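Local coordinates for protein Na Glutathione S-transferase 2 (Necator americanus, PDB 2ON5) that binds glutathione and, as a glutathione S-transferase of a human hookworm, probably conjugates it to electrophilic compounds, at residues V2-T7 against P52-D57; I18-A23 against P192-W197. All blocks are in the same frame, centred on the assembly; numbering follows the deposited sequence.

Contact 1. Residues V2-T7 against P52-D57; sequences VHYKLT and PVLEED
Lys5 and Glu55 face each other as a hydrogen-bonded antiparallel pair, with Lys5 N to Glu55 O at 3.0 Å and Glu55 N to Lys5 O at 2.8 Å. Thr7 and Val53 repeat this two-bond ring. Beyond the last bridge the ladder changes character: Asp57 N still donates to His3 O, but the return bond, from His3 N, goes to a side chain, Asp57 OD1, at 2.8 Å and is almost straight (176°). The carboxylate thus stands in for a backbone carbonyl where the chain turns off after Glu56.

Among the charged groups, Lys5 NZ reaches Glu55 OE2 at 3.3 Å, a salt bridge whose hydrogen bond is weak, between side chains that lie alongside each other and point the same way; the bend at chi3 (64°) sets the ammonium over the carboxylate's flat side rather than in its plane. One water joins Thr7 OG1 to Val53 O, giving that carbonyl a second partner besides Thr7 N.

On the face bearing Tyr4, Leu6, Leu54 and Glu56 the contacts are mostly apolar. Glu56 lays its methylene CG 3.4 Å from Tyr4 CE2, while its OE1 is hydrogen-bonded to Tyr70. Leu54 CD1 approaches Tyr4 CD2 at 4.1 Å. From just before the strand Pro52, which follows a cis peptide and borders bound glutathione, brings its ring to Leu6 CD1.

Strands 30-34 and 59-62 flank the pair, and helix 64-75 covers Leu54.

Contact 2. Residues I18-A23 against P192-W197; sequences IRQIFA and PALKKW
Ala23 and Trp197 touch CB to CB at 3.9 Å. The short helical segments run 9.2 Å apart at an angle of 125°, and their contact is made by a few side chains without direct hydrogen bonds between them.

The denser part lies around Gln20. Its CG sits 3.3 Å from Leu194 CD1 and 3.7 Å from Trp197 CD1, so its aliphatic portion fills the angle between leucine and indole. Leu194 reaches it because CG stands opposite the backbone N (chi1 -175°), which carries CD1 across to the glutamine. Leu158 of helix 155-168 touches both Gln20 and Leu194 and backs this region. Arg19 contributes its methylenes, CD lying 3.8 Å from Trp197 CZ2, while the guanidinium runs on past the indole to carboxylate partners. Trp197 NE1 is hydrogen-bonded to Glu16, which also forms a salt bridge with Arg19, and Arg19 NE forms another to Asp31.

The backbones come closest at Ala23 and Ala193, CA to CA 6.1 Å, yet there the side-chain contact is small, just the Ala193 CB methyl against Ala23 O at 3.6 Å. On this looser side Ala23, Ala193 and Trp197 remain partly exposed, whereas Arg19, Gln20 and Leu194 are buried.

This is an interdomain helix contact of the glutathione S-transferase fold, joining the first helix of the thioredoxin-like domain to the last helix of the all-helical domain.

How the contacts relate
From the N terminus the chain enters strand 4-9, passes through helix 16-25 and strand 30-34, and returns at 53-56 beside its start, where contact 1 closes a loop of 44 residues. Helix 16-25 lies within that loop, yet its partner is reached only 169 residues later, near the C-terminal end, so contact 2 crosses contact 1. The first joins strands of the thioredoxin-like sheet; the second ties a helix packed on that sheet to the helical domain. The two meet directly: Phe22 packs against Tyr4 and Leu54, and Leu6 CD2 lies 3.8 Å from Ile18 CG2, linking sheet, helix and C-terminal domain in succession.

Contact 1. Residues V2-T7 against P52-D57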
loop_
_atom_site.group_PDB
_atom_site.type_symbol
_atom_site.label_atom_id
_atom_site.label_comp_id
_atom_site.label_asym_id
_atom_site.label_seq_id
_atom_site.Cartn_x
_atom_site.Cartn_y
_atom_site.Cartn_z
ATOM N N VAL A 2 -7.445 -12.096 -24.608
ATOM C CA VAL A 2 -6.542 -11.772 -23.526
ATOM C C VAL A 2 -6.398 -12.988 -22.592
ATOM O O VAL A 2 -7.378 -13.706 -22.319
ATOM C CB VAL A 2 -6.993 -10.505 -22.723
ATOM C CG1 VAL A 2 -8.323 -10.733 -22.014
ATOM C CG2 VAL A 2 -5.941 -10.099 -21.750
ATOM N N HIS A 3 -5.175 -13.222 -22.143
ATOM C CA HIS A 3 -4.915 -14.292 -21.171
ATOM C C HIS A 3 -4.408 -13.715 -19.877
ATOM O O HIS A 3 -3.418 -12.969 -19.862
ATOM C CB HIS A 3 -3.885 -15.298 -21.689
ATOM C CG HIS A 3 -3.770 -16.513 -20.821
ATOM N ND1 HIS A 3 -2.831 -16.629 -19.817
ATOM C CD2 HIS A 3 -4.508 -17.647 -20.778
ATOM C CE1 HIS A 3 -2.973 -17.800 -19.214
ATOM N NE2 HIS A 3 -3.988 -18.432 -19.773
ATOM N N TYR A 4 -5.085 -14.073 -18.793
ATOM C CA TYR A 4 -4.611 -13.782 -17.440
ATOM C C TYR A 4 -4.157 -15.021 -16.675
ATOM O O TYR A 4 -4.834 -16.068 -16.677
ATOM C CB TYR A 4 -5.700 -13.107 -16.626
ATOM C CG TYR A 4 -6.168 -11.773 -17.171
ATOM C CD1 TYR A 4 -7.359 -11.678 -17.900
ATOM C CD2 TYR A 4 -5.419 -10.607 -16.957
ATOM C CE1 TYR A 4 -7.796 -10.457 -18.390
ATOM C CE2 TYR A 4 -5.866 -9.378 -17.438
ATOM C CZ TYR A 4 -7.043 -9.320 -18.156
ATOM O OH TYR A 4 -7.493 -8.108 -18.638
ATOM N N LYS A 5 -3.014 -14.879 -16.012
ATOM C CA LYS A 5 -2.504 -15.911 -15.112
ATOM C C LYS A 5 -2.277 -15.268 -13.743
ATOM O O LYS A 5 -1.632 -14.208 -13.652
ATOM C CB LYS A 5 -1.179 -16.487 -15.643
ATOM C CG LYS A 5 -0.587 -17.598 -14.748
ATOM C CD LYS A 5 0.605 -18.273 -15.392
ATOM C CE LYS A 5 1.749 -17.294 -15.581
ATOM N NZ LYS A 5 3.090 -17.943 -15.642
ATOM N N LEU A 6 -2.825 -15.876 -12.687
ATOM C CA LEU A 6 -2.453 -15.477 -11.334
ATOM C C LEU A 6 -1.642 -16.561 -10.654
ATOM O O LEU A 6 -2.104 -17.716 -10.536
ATOM C CB LEU A 6 -3.681 -15.188 -10.493
ATOM C CG LEU A 6 -3.475 -14.603 -9.095
ATOM C CD1 LEU A 6 -2.866 -13.181 -9.217
ATOM C CD2 LEU A 6 -4.792 -14.602 -8.362
ATOM N N THR A 7 -0.458 -16.190 -10.163
ATOM C CA THR A 7 0.375 -17.155 -9.417
ATOM C C THR A 7 0.431 -16.783 -7.923
ATOM O O THR A 7 0.704 -15.623 -7.567
ATOM C CB THR A 7 1.792 -17.278 -10.001
ATOM O OG1 THR A 7 1.722 -17.622 -11.396
ATOM C CG2 THR A 7 2.585 -18.371 -9.250
ATOM N N PRO A 52 1.507 -12.627 -4.574
ATOM C CA PRO A 52 1.010 -12.994 -5.916
ATOM C C PRO A 52 1.634 -12.204 -7.071
ATOM O O PRO A 52 2.078 -11.054 -6.886
ATOM C CB PRO A 52 -0.496 -12.696 -5.824
ATOM C CG PRO A 52 -0.554 -11.464 -4.844
ATOM C CD PRO A 52 0.529 -11.815 -3.812
ATOM N N VAL A 53 1.643 -12.807 -8.260
ATOM C CA VAL A 53 2.016 -12.085 -9.481
ATOM C C VAL A 53 0.979 -12.383 -10.558
ATOM O O VAL A 53 0.605 -13.560 -10.763
ATOM C CB VAL A 53 3.429 -12.482 -9.995
ATOM C CG1 VAL A 53 3.751 -11.849 -11.388
ATOM C CG2 VAL A 53 4.472 -12.082 -8.982
ATOM N N LEU A 54 0.523 -11.312 -11.214
ATOM C CA LEU A 54 -0.393 -11.405 -12.347
ATOM C C LEU A 54 0.421 -11.384 -13.648
ATOM O O LEU A 54 1.384 -10.634 -13.770
ATOM C CB LEU A 54 -1.414 -10.236 -12.355
ATOM C CG LEU A 54 -2.417 -10.178 -13.538
ATOM C CD1 LEU A 54 -3.506 -11.252 -13.386
ATOM C CD2 LEU A 54 -3.066 -8.814 -13.710
ATOM N N GLU A 55 0.027 -12.203 -14.616
ATOM C CA GLU A 55 0.499 -12.022 -15.986
ATOM C C GLU A 55 -0.665 -11.667 -16.876
ATOM O O GLU A 55 -1.710 -12.320 -16.824
ATOM C CB GLU A 55 1.206 -13.263 -16.521
ATOM C CG GLU A 55 2.657 -13.285 -16.161
ATOM C CD GLU A 55 3.418 -14.480 -16.737
ATOM O OE1 GLU A 55 3.063 -14.974 -17.826
ATOM O OE2 GLU A 55 4.373 -14.918 -16.080
ATOM N N GLU A 56 -0.518 -10.602 -17.653
ATOM C CA GLU A 56 -1.526 -10.291 -18.665
ATOM C C GLU A 56 -0.832 -10.345 -20.019
ATOM O O GLU A 56 0.055 -9.539 -20.297
ATOM C CB GLU A 56 -2.188 -8.922 -18.460
ATOM C CG GLU A 56 -3.259 -8.631 -19.564
ATOM C CD GLU A 56 -3.818 -7.211 -19.566
ATOM O OE1 GLU A 56 -4.011 -6.611 -18.502
ATOM O OE2 GLU A 56 -4.069 -6.675 -20.666
ATOM N N ASP A 57 -1.210 -11.310 -20.846
ATOM C CA ASP A 57 -0.525 -11.495 -22.138
ATOM C C ASP A 57 0.991 -11.533 -21.971
ATOM O O ASP A 57 1.754 -10.933 -22.741
ATOM C CB ASP A 57 -0.998 -10.445 -23.164
ATOM C CG ASP A 57 -2.461 -10.654 -23.591
ATOM O OD1 ASP A 57 -3.071 -11.676 -23.183
ATOM O OD2 ASP A 57 -3.009 -9.818 -24.368
HETATM O O HOH W 1 1.804 -15.222 -12.578
#

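Contact 2. Residues I18-A23 against P192-W197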
loop_
_atom_site.group_PDB
_atom_site.type_symbol
_atom_site.label_atom_id
_atom_site.label_comp_id
_atom_site.label_asym_id
_atom_site.label_seq_id
_atom_site.Cartn_x
_atom_site.Cartn_y
_atom_site.Cartn_z
ATOM N N ILE A 18 -8.310 -10.854 -5.465
ATOM C CA ILE A 18 -8.030 -10.759 -6.913
ATOM C C ILE A 18 -8.840 -11.844 -7.631
ATOM O O ILE A 18 -9.494 -11.596 -8.663
ATOM C CB ILE A 18 -6.523 -10.928 -7.202
ATOM C CG1 ILE A 18 -5.716 -9.725 -6.685
ATOM C CG2 ILE A 18 -6.261 -11.156 -8.697
ATOM C CD1 ILE A 18 -4.269 -10.110 -6.269
ATOM N N ARG A 19 -8.815 -13.049 -7.077
ATOM C CA ARG A 19 -9.650 -14.116 -7.632
ATOM C C ARG A 19 -11.146 -13.694 -7.634
ATOM O O ARG A 19 -11.917 -14.119 -8.497
ATOM C CB ARG A 19 -9.477 -15.422 -6.857
ATOM C CG ARG A 19 -8.055 -15.952 -6.828
ATOM C CD ARG A 19 -8.017 -17.410 -6.341
ATOM N NE ARG A 19 -6.658 -17.876 -6.116
ATOM C CZ ARG A 19 -6.113 -18.051 -4.922
ATOM N NH1 ARG A 19 -6.814 -17.739 -3.845
ATOM N NH2 ARG A 19 -4.862 -18.505 -4.813
ATOM N N GLN A 20 -11.543 -12.892 -6.655
ATOM C CA GLN A 20 -12.961 -12.517 -6.521
ATOM C C GLN A 20 -13.299 -11.398 -7.482
ATOM O O GLN A 20 -14.424 -11.307 -7.921
ATOM C CB GLN A 20 -13.341 -12.151 -5.079
ATOM C CG GLN A 20 -13.339 -13.423 -4.188
ATOM C CD GLN A 20 -13.568 -13.169 -2.711
ATOM O OE1 GLN A 20 -13.376 -14.071 -1.883
ATOM N NE2 GLN A 20 -13.964 -11.941 -2.360
ATOM N N ILE A 21 -12.324 -10.558 -7.789
ATOM C CA ILE A 21 -12.501 -9.561 -8.865
ATOM C C ILE A 21 -12.768 -10.277 -10.197
ATOM O O ILE A 21 -13.705 -9.915 -10.938
ATOM C CB ILE A 21 -11.296 -8.642 -8.994
ATOM C CG1 ILE A 21 -11.207 -7.728 -7.749
ATOM C CG2 ILE A 21 -11.372 -7.871 -10.351
ATOM C CD1 ILE A 21 -9.820 -6.997 -7.580
ATOM N N PHE A 22 -11.980 -11.313 -10.488
ATOM C CA PHE A 22 -12.202 -12.077 -11.741
ATOM C C PHE A 22 -13.588 -12.700 -11.780
ATOM O O PHE A 22 -14.257 -12.677 -12.822
ATOM C CB PHE A 22 -11.153 -13.179 -11.949
ATOM C CG PHE A 22 -9.810 -12.692 -12.416
ATOM C CD1 PHE A 22 -9.672 -12.008 -13.619
ATOM C CD2 PHE A 22 -8.659 -12.986 -11.678
ATOM C CE1 PHE A 22 -8.434 -11.578 -14.060
ATOM C CE2 PHE A 22 -7.383 -12.580 -12.138
ATOM C CZ PHE A 22 -7.283 -11.867 -13.319
ATOM N N ALA A 23 -14.007 -13.293 -10.659
ATOM C CA ALA A 23 -15.340 -13.891 -10.544
ATOM C C ALA A 23 -16.445 -12.880 -10.781
ATOM O O ALA A 23 -17.356 -13.139 -11.547
ATOM C CB ALA A 23 -15.510 -14.572 -9.174
ATOM N N PRO A 192 -24.332 -12.617 -6.165
ATOM C CA PRO A 192 -24.408 -13.934 -6.821
ATOM C C PRO A 192 -23.112 -14.514 -7.391
ATOM O O PRO A 192 -22.800 -15.655 -7.059
ATOM C CB PRO A 192 -25.465 -13.718 -7.897
ATOM C CG PRO A 192 -26.390 -12.733 -7.252
ATOM C CD PRO A 192 -25.440 -11.749 -6.619
ATOM N N ALA A 193 -22.362 -13.762 -8.204
ATOM C CA ALA A 193 -21.119 -14.310 -8.792
ATOM C C ALA A 193 -20.050 -14.646 -7.733
ATOM O O ALA A 193 -19.269 -15.586 -7.886
ATOM C CB ALA A 193 -20.556 -13.377 -9.866
ATOM N N LEU A 194 -20.041 -13.882 -6.649
ATOM C CA LEU A 194 -19.143 -14.151 -5.540
ATOM C C LEU A 194 -19.621 -15.363 -4.740
ATOM O O LEU A 194 -18.814 -16.217 -4.384
ATOM C CB LEU A 194 -19.011 -12.911 -4.639
ATOM C CG LEU A 194 -17.999 -13.005 -3.494
ATOM C CD1 LEU A 194 -16.665 -13.637 -3.951
ATOM C CD2 LEU A 194 -17.760 -11.603 -2.856
ATOM N N LYS A 195 -20.925 -15.433 -4.471
ATOM C CA LYS A 195 -21.497 -16.567 -3.720
ATOM C C LYS A 195 -21.170 -17.881 -4.440
ATOM O O LYS A 195 -20.768 -18.863 -3.807
ATOM C CB LYS A 195 -23.005 -16.406 -3.567
ATOM C CG LYS A 195 -23.659 -17.465 -2.676
ATOM C CD LYS A 195 -25.133 -17.170 -2.509
ATOM C CE LYS A 195 -25.819 -18.319 -1.767
ATOM N NZ LYS A 195 -27.132 -17.894 -1.212
ATOM N N LYS A 196 -21.286 -17.867 -5.764
ATOM C CA LYS A 196 -20.957 -19.051 -6.561
ATOM C C LYS A 196 -19.477 -19.409 -6.436
ATOM O O LYS A 196 -19.139 -20.578 -6.234
ATOM C CB LYS A 196 -21.342 -18.849 -8.030
ATOM C CG LYS A 196 -21.056 -20.066 -8.924
ATOM C CD LYS A 196 -21.712 -19.867 -10.273
ATOM C CE LYS A 196 -21.171 -20.842 -11.332
ATOM N NZ LYS A 196 -21.671 -20.391 -12.654
ATOM N N TRP A 197 -18.594 -18.413 -6.538
ATOM C CA TRP A 197 -17.139 -18.648 -6.371
ATOM C C TRP A 197 -16.816 -19.232 -4.985
ATOM O O TRP A 197 -16.004 -20.144 -4.861
ATOM C CB TRP A 197 -16.299 -17.370 -6.610
ATOM C CG TRP A 197 -14.833 -17.528 -6.159
ATOM C CD1 TRP A 197 -14.217 -16.885 -5.121
ATOM C CD2 TRP A 197 -13.836 -18.411 -6.729
ATOM N NE1 TRP A 197 -12.893 -17.301 -5.014
ATOM C CE2 TRP A 197 -12.643 -18.240 -5.985
ATOM C CE3 TRP A 197 -13.847 -19.335 -7.783
ATOM C CZ2 TRP A 197 -11.461 -18.955 -6.275
ATOM C CZ3 TRP A 197 -12.659 -20.044 -8.080
ATOM C CH2 TRP A 197 -11.490 -19.853 -7.318
#